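Ferredoxin--NADP reductase, apicoplast (Plasmodium falciparum, PDB 3JQQ) transfers electrons between ferredoxin and NADP(H) through a bound FAD in the apicoplast, and may serve the last step of isoprenoid precursor synthesis. Local coordinates at residues 36-41 with 140-145; 175-178 with 184-187; 227-232 with 242-247. The protein carries 1 engineered substitution. All coordinates share one frame; numbering follows the deposited sequence.

Contact 1 of 3, residues 36-41 with 140-145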
loop_
_atom_site.group_PDB
_atom_site.type_symbol
_atom_site.label_atom_id
_atom_site.label_comp_id
_atom_site.label_asym_id
_atom_site.label_seq_id
_atom_site.Cartn_x
_atom_site.Cartn_y
_atom_site.Cartn_z
ATOM N N TYR B 36 -6.478 0.454 -16.017
ATOM C CA TYR B 36 -6.283 0.538 -17.453
ATOM C C TYR B 36 -5.145 -0.355 -17.926
ATOM O O TYR B 36 -4.061 -0.378 -17.337
ATOM C CB TYR B 36 -6.068 1.996 -17.888
ATOM C CG TYR B 36 -7.319 2.832 -17.743
ATOM C CD1 TYR B 36 -7.517 3.639 -16.629
ATOM C CD2 TYR B 36 -8.321 2.787 -18.705
ATOM C CE1 TYR B 36 -8.674 4.391 -16.484
ATOM C CE2 TYR B 36 -9.482 3.535 -18.569
ATOM C CZ TYR B 36 -9.650 4.333 -17.454
ATOM O OH TYR B 36 -10.796 5.079 -17.310
ATOM N N HIS B 37 -5.423 -1.112 -18.979
ATOM C CA HIS B 37 -4.420 -1.904 -19.671
ATOM C C HIS B 37 -3.833 -1.048 -20.784
ATOM O O HIS B 37 -4.552 -0.616 -21.685
ATOM C CB HIS B 37 -5.072 -3.161 -20.250
ATOM C CG HIS B 37 -4.256 -3.851 -21.300
ATOM N ND1 HIS B 37 -3.250 -4.742 -20.995
ATOM C CD2 HIS B 37 -4.317 -3.803 -22.653
ATOM C CE1 HIS B 37 -2.721 -5.208 -22.113
ATOM N NE2 HIS B 37 -3.351 -4.653 -23.133
ATOM N N LEU B 38 -2.532 -0.783 -20.712
ATOM C CA LEU B 38 -1.866 0.030 -21.723
ATOM C C LEU B 38 -1.078 -0.842 -22.690
ATOM O O LEU B 38 -0.232 -1.627 -22.270
ATOM C CB LEU B 38 -0.912 1.038 -21.072
ATOM C CG LEU B 38 -1.452 2.077 -20.086
ATOM C CD1 LEU B 38 -0.319 2.931 -19.539
ATOM C CD2 LEU B 38 -2.507 2.956 -20.749
ATOM N N GLU B 39 -1.353 -0.709 -23.984
ATOM C CA GLU B 39 -0.471 -1.293 -24.984
ATOM C C GLU B 39 0.538 -0.228 -25.391
ATOM O O GLU B 39 0.163 0.885 -25.761
ATOM C CB GLU B 39 -1.245 -1.825 -26.199
ATOM C CG GLU B 39 -0.447 -2.853 -27.008
ATOM C CD GLU B 39 -1.229 -3.469 -28.158
ATOM O OE1 GLU B 39 -2.462 -3.634 -28.031
ATOM O OE2 GLU B 39 -0.600 -3.799 -29.188
ATOM N N ILE B 40 1.821 -0.567 -25.299
ATOM C CA ILE B 40 2.886 0.407 -25.508
ATOM C C ILE B 40 3.877 -0.023 -26.588
ATOM O O ILE B 40 4.442 -1.112 -26.532
ATOM C CB ILE B 40 3.639 0.692 -24.199
ATOM C CG1 ILE B 40 2.725 1.419 -23.207
ATOM C CG2 ILE B 40 4.895 1.516 -24.475
ATOM C CD1 ILE B 40 3.365 1.689 -21.866
ATOM N N ASN B 41 4.071 0.851 -27.581
ATOM C CA ASN B 41 5.038 0.615 -28.649
ATOM C C ASN B 41 6.385 1.222 -28.281
ATOM O O ASN B 41 6.514 2.438 -28.128
ATOM C CB ASN B 41 4.529 1.189 -29.975
ATOM C CG ASN B 41 5.398 0.793 -31.164
ATOM O OD1 ASN B 41 6.620 0.969 -31.154
ATOM N ND2 ASN B 41 4.770 0.258 -32.210
ATOM N N GLY B 140 -3.195 9.865 -12.047
ATOM C CA GLY B 140 -3.844 10.961 -12.760
ATOM C C GLY B 140 -3.269 11.147 -14.152
ATOM O O GLY B 140 -3.994 11.468 -15.094
ATOM N N PHE B 141 -1.966 10.950 -14.286
ATOM C CA PHE B 141 -1.295 11.043 -15.578
ATOM C C PHE B 141 -1.804 9.965 -16.533
ATOM O O PHE B 141 -2.092 10.246 -17.696
ATOM C CB PHE B 141 0.225 10.956 -15.378
ATOM C CG PHE B 141 0.997 10.610 -16.623
ATOM C CD1 PHE B 141 1.239 11.562 -17.602
ATOM C CD2 PHE B 141 1.514 9.335 -16.794
ATOM C CE1 PHE B 141 1.963 11.242 -18.737
ATOM C CE2 PHE B 141 2.237 9.008 -17.927
ATOM C CZ PHE B 141 2.461 9.963 -18.900
ATOM N N ILE B 142 -1.940 8.732 -16.039
ATOM C CA ILE B 142 -2.471 7.644 -16.852
ATOM C C ILE B 142 -3.943 7.880 -17.163
ATOM O O ILE B 142 -4.404 7.632 -18.278
ATOM C CB ILE B 142 -2.317 6.295 -16.145
ATOM C CG1 ILE B 142 -0.834 5.994 -15.926
ATOM C CG2 ILE B 142 -2.983 5.181 -16.945
ATOM C CD1 ILE B 142 -0.580 5.018 -14.797
ATOM N N LYS B 143 -4.671 8.365 -16.165
ATOM C CA LYS B 143 -6.081 8.680 -16.314
ATOM C C LYS B 143 -6.261 9.542 -17.550
ATOM O O LYS B 143 -7.124 9.285 -18.387
ATOM C CB LYS B 143 -6.559 9.460 -15.090
ATOM C CG LYS B 143 -7.963 9.141 -14.622
ATOM C CD LYS B 143 -9.001 9.302 -15.712
ATOM C CE LYS B 143 -10.397 9.363 -15.101
ATOM N NZ LYS B 143 -11.377 8.545 -15.866
ATOM N N ASN B 144 -5.417 10.562 -17.657
ATOM C CA ASN B 144 -5.519 11.564 -18.715
ATOM C C ASN B 144 -4.836 11.171 -20.028
ATOM O O ASN B 144 -4.959 11.877 -21.026
ATOM C CB ASN B 144 -4.981 12.908 -18.215
ATOM C CG ASN B 144 -5.820 13.488 -17.088
ATOM O OD1 ASN B 144 -7.021 13.707 -17.245
ATOM N ND2 ASN B 144 -5.189 13.741 -15.947
ATOM N N LEU B 145 -4.125 10.047 -20.030
ATOM C CA LEU B 145 -3.411 9.601 -21.229
ATOM C C LEU B 145 -4.332 9.371 -22.423
ATOM O O LEU B 145 -5.405 8.775 -22.290
ATOM C CB LEU B 145 -2.606 8.325 -20.952
ATOM C CG LEU B 145 -1.149 8.475 -20.505
ATOM C CD1 LEU B 145 -0.558 7.118 -20.126
ATOM C CD2 LEU B 145 -0.317 9.141 -21.588
#

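Contact 2 of 3, residues 175-178 with 184-187. With A2P (adenosine-2'-5'-diphosphate), chain J.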
loop_
_atom_site.group_PDB
_atom_site.type_symbol
_atom_site.label_atom_id
_atom_site.label_comp_id
_atom_site.label_asym_id
_atom_site.label_seq_id
_atom_site.Cartn_x
_atom_site.Cartn_y
_atom_site.Cartn_z
ATOM N N PHE B 175 1.246 -19.904 -8.526
ATOM C CA PHE B 175 1.244 -18.446 -8.565
ATOM C C PHE B 175 0.211 -17.904 -7.585
ATOM O O PHE B 175 -0.947 -18.317 -7.605
ATOM C CB PHE B 175 0.927 -17.921 -9.970
ATOM C CG PHE B 175 1.877 -18.393 -11.038
ATOM C CD1 PHE B 175 1.405 -18.719 -12.299
ATOM C CD2 PHE B 175 3.234 -18.505 -10.789
ATOM C CE1 PHE B 175 2.267 -19.148 -13.292
ATOM C CE2 PHE B 175 4.102 -18.936 -11.778
ATOM C CZ PHE B 175 3.617 -19.257 -13.032
ATOM N N ILE B 176 0.630 -16.978 -6.729
ATOM C CA ILE B 176 -0.284 -16.354 -5.776
ATOM C C ILE B 176 -0.340 -14.847 -6.024
ATOM O O ILE B 176 0.693 -14.184 -6.081
ATOM C CB ILE B 176 0.134 -16.660 -4.322
ATOM C CG1 ILE B 176 0.042 -18.166 -4.057
ATOM C CG2 ILE B 176 -0.734 -15.891 -3.342
ATOM C CD1 ILE B 176 0.698 -18.607 -2.764
ATOM N N ALA B 177 -1.547 -14.311 -6.187
ATOM C CA ALA B 177 -1.697 -12.910 -6.573
ATOM C C ALA B 177 -2.858 -12.184 -5.894
ATOM O O ALA B 177 -3.827 -12.802 -5.451
ATOM C CB ALA B 177 -1.827 -12.794 -8.092
ATOM N N THR B 178 -2.732 -10.862 -5.816
ATOM C CA THR B 178 -3.839 -9.986 -5.459
ATOM C C THR B 178 -3.844 -8.792 -6.407
ATOM O O THR B 178 -2.790 -8.262 -6.753
ATOM C CB THR B 178 -3.740 -9.469 -4.004
ATOM O OG1 THR B 178 -2.543 -8.694 -3.844
ATOM C CG2 THR B 178 -3.729 -10.630 -3.019
ATOM N N PRO B 184 2.529 -10.210 -13.719
ATOM C CA PRO B 184 3.664 -11.022 -14.156
ATOM C C PRO B 184 3.272 -12.472 -14.430
ATOM O O PRO B 184 3.964 -13.167 -15.175
ATOM C CB PRO B 184 4.631 -10.947 -12.969
ATOM C CG PRO B 184 3.769 -10.634 -11.796
ATOM C CD PRO B 184 2.677 -9.750 -12.328
ATOM N N TYR B 185 2.175 -12.925 -13.832
ATOM C CA TYR B 185 1.702 -14.283 -14.070
ATOM C C TYR B 185 1.070 -14.395 -15.454
ATOM O O TYR B 185 1.156 -15.439 -16.104
ATOM C CB TYR B 185 0.717 -14.722 -12.984
ATOM C CG TYR B 185 1.293 -14.679 -11.586
ATOM C CD1 TYR B 185 0.542 -14.205 -10.519
ATOM C CD2 TYR B 185 2.593 -15.101 -11.336
ATOM C CE1 TYR B 185 1.064 -14.164 -9.238
ATOM C CE2 TYR B 185 3.128 -15.061 -10.059
ATOM C CZ TYR B 185 2.358 -14.592 -9.013
ATOM O OH TYR B 185 2.885 -14.551 -7.739
ATOM N N ILE B 186 0.436 -13.313 -15.898
ATOM C CA ILE B 186 -0.084 -13.236 -17.257
ATOM C C ILE B 186 1.081 -13.286 -18.241
ATOM O O ILE B 186 1.011 -13.957 -19.272
ATOM C CB ILE B 186 -0.892 -11.942 -17.481
ATOM C CG1 ILE B 186 -2.090 -11.885 -16.523
ATOM C CG2 ILE B 186 -1.346 -11.831 -18.929
ATOM C CD1 ILE B 186 -2.953 -13.131 -16.535
ATOM N N SER B 187 2.154 -12.574 -17.908
ATOM C CA SER B 187 3.365 -12.572 -18.723
ATOM C C SER B 187 3.933 -13.983 -18.822
ATOM O O SER B 187 4.225 -14.480 -19.917
ATOM C CB SER B 187 4.404 -11.627 -18.117
ATOM O OG SER B 187 5.613 -11.649 -18.857
HETATM P P1 A2P J . -10.272 -5.677 0.219
HETATM O O1P A2P J . -10.528 -6.089 1.648
HETATM O O2P A2P J . -9.315 -4.518 0.077
HETATM O O3P A2P J . -11.519 -5.572 -0.626
HETATM P P2 A2P J . -6.246 -3.974 -4.280
HETATM O O4P A2P J . -5.096 -4.425 -5.149
HETATM O O5P A2P J . -5.861 -3.013 -3.178
HETATM O O6P A2P J . -7.485 -3.588 -5.051
HETATM O "O5'" A2P J . -6.680 -5.309 -3.491
HETATM C "C5'" A2P J . -6.674 -6.568 -4.160
HETATM C "C4'" A2P J . -7.361 -7.607 -3.284
HETATM O "O4'" A2P J . -6.525 -7.932 -2.168
HETATM C "C3'" A2P J . -8.669 -7.078 -2.714
HETATM O "O3'" A2P J . -9.645 -8.123 -2.779
HETATM C "C2'" A2P J . -8.360 -6.776 -1.263
HETATM O "O2'" A2P J . -9.495 -6.937 -0.417
HETATM C "C1'" A2P J . -7.339 -7.868 -0.993
HETATM N N9 A2P J . -6.604 -7.649 0.278
HETATM C C8 A2P J . -6.679 -6.563 1.073
HETATM N N7 A2P J . -5.892 -6.710 2.171
HETATM C C5 A2P J . -5.306 -7.921 2.087
HETATM C C6 A2P J . -4.359 -8.715 2.905
HETATM N N6 A2P J . -3.863 -8.233 4.068
HETATM N N1 A2P J . -4.002 -9.939 2.454
HETATM C C2 A2P J . -4.481 -10.436 1.299
HETATM N N3 A2P J . -5.342 -9.772 0.509
HETATM C C4 A2P J . -5.784 -8.536 0.842
#

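Contact 3 of 3, residues 227-232 with 242-247. With A2P (adenosine-2'-5'-diphosphate), chain J.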
loop_
_atom_site.group_PDB
_atom_site.type_symbol
_atom_site.label_atom_id
_atom_site.label_comp_id
_atom_site.label_asym_id
_atom_site.label_seq_id
_atom_site.Cartn_x
_atom_site.Cartn_y
_atom_site.Cartn_z
ATOM N N ASN B 227 -10.154 -12.418 -19.623
ATOM C CA ASN B 227 -10.204 -12.985 -20.971
ATOM C C ASN B 227 -9.139 -14.053 -21.161
ATOM O O ASN B 227 -9.434 -15.192 -21.531
ATOM C CB ASN B 227 -9.999 -11.898 -22.029
ATOM C CG ASN B 227 -11.189 -10.975 -22.159
ATOM O OD1 ASN B 227 -12.259 -11.240 -21.618
ATOM N ND2 ASN B 227 -11.008 -9.882 -22.888
ATOM N N GLU B 228 -7.891 -13.661 -20.921
ATOM C CA GLU B 228 -6.759 -14.565 -21.035
ATOM C C GLU B 228 -6.887 -15.732 -20.061
ATOM O O GLU B 228 -6.726 -16.890 -20.444
ATOM C CB GLU B 228 -5.450 -13.816 -20.777
ATOM C CG GLU B 228 -5.084 -12.800 -21.848
ATOM C CD GLU B 228 -5.854 -11.499 -21.719
ATOM O OE1 GLU B 228 -5.627 -10.596 -22.552
ATOM O OE2 GLU B 228 -6.680 -11.379 -20.787
ATOM N N LEU B 229 -7.179 -15.420 -18.802
ATOM C CA LEU B 229 -7.289 -16.444 -17.772
ATOM C C LEU B 229 -8.339 -17.489 -18.122
ATOM O O LEU B 229 -8.128 -18.686 -17.922
ATOM C CB LEU B 229 -7.589 -15.819 -16.403
ATOM C CG LEU B 229 -6.447 -15.078 -15.698
ATOM C CD1 LEU B 229 -6.957 -14.344 -14.460
ATOM C CD2 LEU B 229 -5.316 -16.030 -15.331
ATOM N N GLU B 230 -9.472 -17.034 -18.649
ATOM C CA GLU B 230 -10.524 -17.949 -19.072
ATOM C C GLU B 230 -10.116 -18.717 -20.325
ATOM O O GLU B 230 -10.510 -19.865 -20.513
ATOM C CB GLU B 230 -11.843 -17.205 -19.297
ATOM C CG GLU B 230 -12.592 -16.904 -18.009
ATOM C CD GLU B 230 -13.913 -16.197 -18.244
ATOM O OE1 GLU B 230 -14.017 -15.439 -19.233
ATOM O OE2 GLU B 230 -14.845 -16.393 -17.434
ATOM N N TYR B 231 -9.317 -18.083 -21.177
ATOM C CA TYR B 231 -8.845 -18.735 -22.391
ATOM C C TYR B 231 -7.863 -19.860 -22.072
ATOM O O TYR B 231 -7.861 -20.901 -22.735
ATOM C CB TYR B 231 -8.197 -17.728 -23.344
ATOM C CG TYR B 231 -7.441 -18.384 -24.488
ATOM C CD1 TYR B 231 -8.097 -18.770 -25.651
ATOM C CD2 TYR B 231 -6.076 -18.623 -24.397
ATOM C CE1 TYR B 231 -7.409 -19.368 -26.694
ATOM C CE2 TYR B 231 -5.382 -19.219 -25.433
ATOM C CZ TYR B 231 -6.053 -19.590 -26.579
ATOM O OH TYR B 231 -5.363 -20.185 -27.611
ATOM N N PHE B 232 -7.031 -19.648 -21.059
ATOM C CA PHE B 232 -6.068 -20.666 -20.667
ATOM C C PHE B 232 -6.764 -21.862 -20.026
ATOM O O PHE B 232 -6.374 -23.012 -20.255
ATOM C CB PHE B 232 -5.013 -20.086 -19.725
ATOM C CG PHE B 232 -4.165 -19.011 -20.347
ATOM C CD1 PHE B 232 -4.005 -17.785 -19.719
ATOM C CD2 PHE B 232 -3.529 -19.226 -21.566
ATOM C CE1 PHE B 232 -3.228 -16.794 -20.286
ATOM C CE2 PHE B 232 -2.749 -18.236 -22.140
ATOM C CZ PHE B 232 -2.597 -17.022 -21.500
ATOM N N ILE B 242 -7.376 -22.502 -11.522
ATOM C CA ILE B 242 -7.457 -21.169 -10.930
ATOM C C ILE B 242 -8.434 -21.102 -9.765
ATOM O O ILE B 242 -9.614 -21.414 -9.917
ATOM C CB ILE B 242 -7.897 -20.118 -11.964
ATOM C CG1 ILE B 242 -6.946 -20.107 -13.163
ATOM C CG2 ILE B 242 -7.981 -18.741 -11.319
ATOM C CD1 ILE B 242 -7.464 -19.299 -14.341
ATOM N N HIS B 243 -7.942 -20.678 -8.606
ATOM C CA HIS B 243 -8.796 -20.467 -7.443
ATOM C C HIS B 243 -8.959 -18.972 -7.160
ATOM O O HIS B 243 -7.984 -18.276 -6.876
ATOM C CB HIS B 243 -8.227 -21.186 -6.215
ATOM C CG HIS B 243 -8.101 -22.670 -6.385
ATOM N ND1 HIS B 243 -9.194 -23.498 -6.528
ATOM C CD2 HIS B 243 -7.012 -23.475 -6.423
ATOM C CE1 HIS B 243 -8.787 -24.753 -6.651
ATOM N NE2 HIS B 243 -7.464 -24.761 -6.594
ATOM N N TYR B 244 -10.196 -18.488 -7.242
ATOM C CA TYR B 244 -10.496 -17.078 -7.000
ATOM C C TYR B 244 -10.990 -16.846 -5.576
ATOM O O TYR B 244 -11.875 -17.551 -5.093
ATOM C CB TYR B 244 -11.561 -16.575 -7.979
ATOM C CG TYR B 244 -11.127 -16.528 -9.424
ATOM C CD1 TYR B 244 -11.707 -17.366 -10.369
ATOM C CD2 TYR B 244 -10.148 -15.641 -9.847
ATOM C CE1 TYR B 244 -11.320 -17.324 -11.695
ATOM C CE2 TYR B 244 -9.752 -15.593 -11.168
ATOM C CZ TYR B 244 -10.342 -16.435 -12.089
ATOM O OH TYR B 244 -9.949 -16.388 -13.406
ATOM N N VAL B 245 -10.424 -15.843 -4.912
ATOM C CA VAL B 245 -10.854 -15.483 -3.567
ATOM C C VAL B 245 -11.387 -14.055 -3.562
ATOM O O VAL B 245 -10.617 -13.097 -3.647
ATOM C CB VAL B 245 -9.701 -15.594 -2.556
ATOM C CG1 VAL B 245 -10.224 -15.433 -1.138
ATOM C CG2 VAL B 245 -8.979 -16.923 -2.719
ATOM N N PHE B 246 -12.705 -13.918 -3.462
ATOM C CA PHE B 246 -13.340 -12.610 -3.549
ATOM C C PHE B 246 -13.537 -11.980 -2.169
ATOM O O PHE B 246 -14.131 -12.585 -1.277
ATOM C CB PHE B 246 -14.675 -12.706 -4.297
ATOM C CG PHE B 246 -14.561 -13.312 -5.674
ATOM C CD1 PHE B 246 -13.728 -12.750 -6.628
ATOM C CD2 PHE B 246 -15.298 -14.435 -6.015
ATOM C CE1 PHE B 246 -13.624 -13.305 -7.893
ATOM C CE2 PHE B 246 -15.199 -14.992 -7.278
ATOM C CZ PHE B 246 -14.361 -14.427 -8.217
ATOM N N SER B 247 -13.044 -10.757 -1.998
ATOM C CA SER B 247 -13.115 -10.103 -0.696
ATOM C C SER B 247 -14.502 -9.548 -0.365
ATOM O O SER B 247 -14.792 -9.278 0.799
ATOM C CB SER B 247 -12.035 -9.020 -0.552
ATOM O OG SER B 247 -12.137 -8.032 -1.563
HETATM P P1 A2P J . -10.272 -5.677 0.219
HETATM O O1P A2P J . -10.528 -6.089 1.648
HETATM O O2P A2P J . -9.315 -4.518 0.077
HETATM O O3P A2P J . -11.519 -5.572 -0.626
HETATM P P2 A2P J . -6.246 -3.974 -4.280
HETATM O O4P A2P J . -5.096 -4.425 -5.149
HETATM O O5P A2P J . -5.861 -3.013 -3.178
HETATM O O6P A2P J . -7.485 -3.588 -5.051
HETATM O "O5'" A2P J . -6.680 -5.309 -3.491
HETATM C "C5'" A2P J . -6.674 -6.568 -4.160
HETATM C "C4'" A2P J . -7.361 -7.607 -3.284
HETATM O "O4'" A2P J . -6.525 -7.932 -2.168
HETATM C "C3'" A2P J . -8.669 -7.078 -2.714
HETATM O "O3'" A2P J . -9.645 -8.123 -2.779
HETATM C "C2'" A2P J . -8.360 -6.776 -1.263
HETATM O "O2'" A2P J . -9.495 -6.937 -0.417
HETATM C "C1'" A2P J . -7.339 -7.868 -0.993
HETATM N N9 A2P J . -6.604 -7.649 0.278
HETATM C C8 A2P J . -6.679 -6.563 1.073
HETATM N N7 A2P J . -5.892 -6.710 2.171
HETATM C C5 A2P J . -5.306 -7.921 2.087
HETATM C C6 A2P J . -4.359 -8.715 2.905
HETATM N N6 A2P J . -3.863 -8.233 4.068
HETATM N N1 A2P J . -4.002 -9.939 2.454
HETATM C C2 A2P J . -4.481 -10.436 1.299
HETATM N N3 A2P J . -5.342 -9.772 0.509
HETATM C C4 A2P J . -5.784 -8.536 0.842
#

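Contact 1 of 3, residues 36-41 with 140-145
A mainly apolar strand-to-helix contact joins segment 36-41 to segment 140-145 in the FAD-binding domain. Leu-38 reaches out from the strand and meets segment 140-145 with one branch. Its CD1 lies 4.3 Å from CG2 of Ile-142. The same CD1 is 4.2 Å from CD1 of Leu-145. One methyl thus serves two partners, Ile-142 and Leu-145. The backbones stay well apart: the nearest CA atoms, of Tyr-36 and Ile-142, are 8.1 Å from each other. Side chains alone bridge the gap, and no hydrogen bond crosses it.

The second part of the contact is polar. Tyr-36 leaves the strand toward the helix, and its hydroxyl comes near the lysine amine. Lys-143 starts out pointing away, but bends at chi2 and chi4 and brings that amine back. NZ of Lys-143 ends 3.8 Å from OH of Tyr-36. Glu-34 links the two: its OE2 takes a hydrogen bond from the tyrosine hydroxyl and forms a salt bridge with the lysine. Lys-23 adds a cation-pi contact to the Tyr-36 ring, and its NZ hydrogen-bonds the carbonyl oxygens of Ile-142, Lys-143 and Leu-145.

Tyr-137, Cys-138 and Ser-139, at the start of helix 137-144, bind FAD. A helix packed on the antiparallel barrel beside the cofactor is as in the FAD-binding domain of the ferredoxin-NADP reductase family. Strand 35-41 runs between strands 16-25 and 114-123 of the antiparallel sheet, and helix 137-144 touches strand 114-123 where Ile-142 packs on the FAD-binding Ile-118.

Contact 2 of 3, residues 175-178 with 184-187
The first beta-alpha step of the parallel, Rossmann-like sheet of the NADP-binding domain holds this contact: strand 173-178 leads through a short connection into helix 183-192. Tyr-185 carries it from the helix side. Its CG is anti to the carbonyl carbon (chi1 -58°), which swings the ring over to the strand. Three consecutive strand residues receive it.

Phe-175 lies over one face of the Tyr-185 ring. CB of Phe-175 sits above the ring centre, 3.4 Å from the Tyr-185 centroid, in a CH-pi contact. The rings are nearly parallel, at 14°, but displaced so far that little of one lies over the other. The closest atoms are CG of Phe-175 and CD2 of Tyr-185, 3.4 Å apart. Ala-177 comes to the tyrosine edge instead, with its CB 3.4 Å from CE1 of Tyr-185.

The hydroxyl reaches the strand backbone between them. OH of Tyr-185 donates a 2.8 Å hydrogen bond to O of Ile-176. The donor stands 40° out of the carbonyl plane. Face packing, edge packing and this bond together fix the ring, and its buried hydroxyl gains a partner.

At the strand end Thr-178 belongs to the adenosine-2'-5'-diphosphate pocket. Its CB is 3.7 Å from the ribose O4' of that ligand, and its OG1 is hydrogen-bonded to the backbone N of Lys-286, the engineered residue. Strand 173-178 is central in the parallel sheet, between 211-217 and 280-285. Tyr-185 also touches Tyr-282 and Cys-284 of the latter strand, while Ile-176 packs on helix 259-265.

Contact 3 of 3, residues 227-232 with 242-247
Leu-229 covers the end of the Ile-242 side chain and the hydroxyl end of Tyr-244 at once. Its two branches divide the work. CD2 of Leu-229 meets CD1 of Ile-242 at 4.0 Å. CD1 of Leu-229 lies 3.8 Å from OH of Tyr-244, near the plane of the ring and so at its edge. CB of Leu-229 also comes within 3.9 Å of the same hydroxyl oxygen.

Ile-242 extends CD1 past the leucine side chain to the helix backbone, where it is 3.7 Å from O of Leu-229. With CG1 anti to the carbonyl carbon (chi1 -57°), CD1 is carried to the helix, while CG2 stays over the rim of one face of the Tyr-244 ring, 3.4 Å above the plane. Tyr-244 is therefore packed from its own strand and from the helix. No hydrogen bond crosses between the segments.

Ser-247, just past the strand, binds the ligand. Its OG accepts a 2.8 Å hydrogen bond from O3' of adenosine-2'-5'-diphosphate and lies 2.7 Å from O3P of the 2'-phosphate. Lys-119, Tyr-258 and the engineered Lys-286 also hydrogen-bond this ligand.

Helix 226-235 and strand 240-246 belong to one beta-alpha-beta unit that starts at strand 211-217. Such a unit, with a nucleotide contact at the carboxyl end of its strand, is typical of the NADP-binding domain of ferredoxin-NADP reductases.

In the fold
From the N terminus, contact 1 comes first. It closes a long loop of 98 residues inside the FAD-binding domain, joining a sheet strand to helix 137-144. Contact 2 follows in the NADP-binding domain and closes a short connection of five residues. Contact 3 closes a connection of nine residues farther on. The three are in series; none nests or crosses another. Contacts 2 and 3 share the parallel sheet and touch each other, with CD1 of Ile-186 3.9 Å from CD2 of Leu-229, so helices 183-192 and 226-235 pack together. Both also reach adenosine-2'-5'-diphosphate. Contact 1 stands apart, its centre 21 Å from that of contact 2.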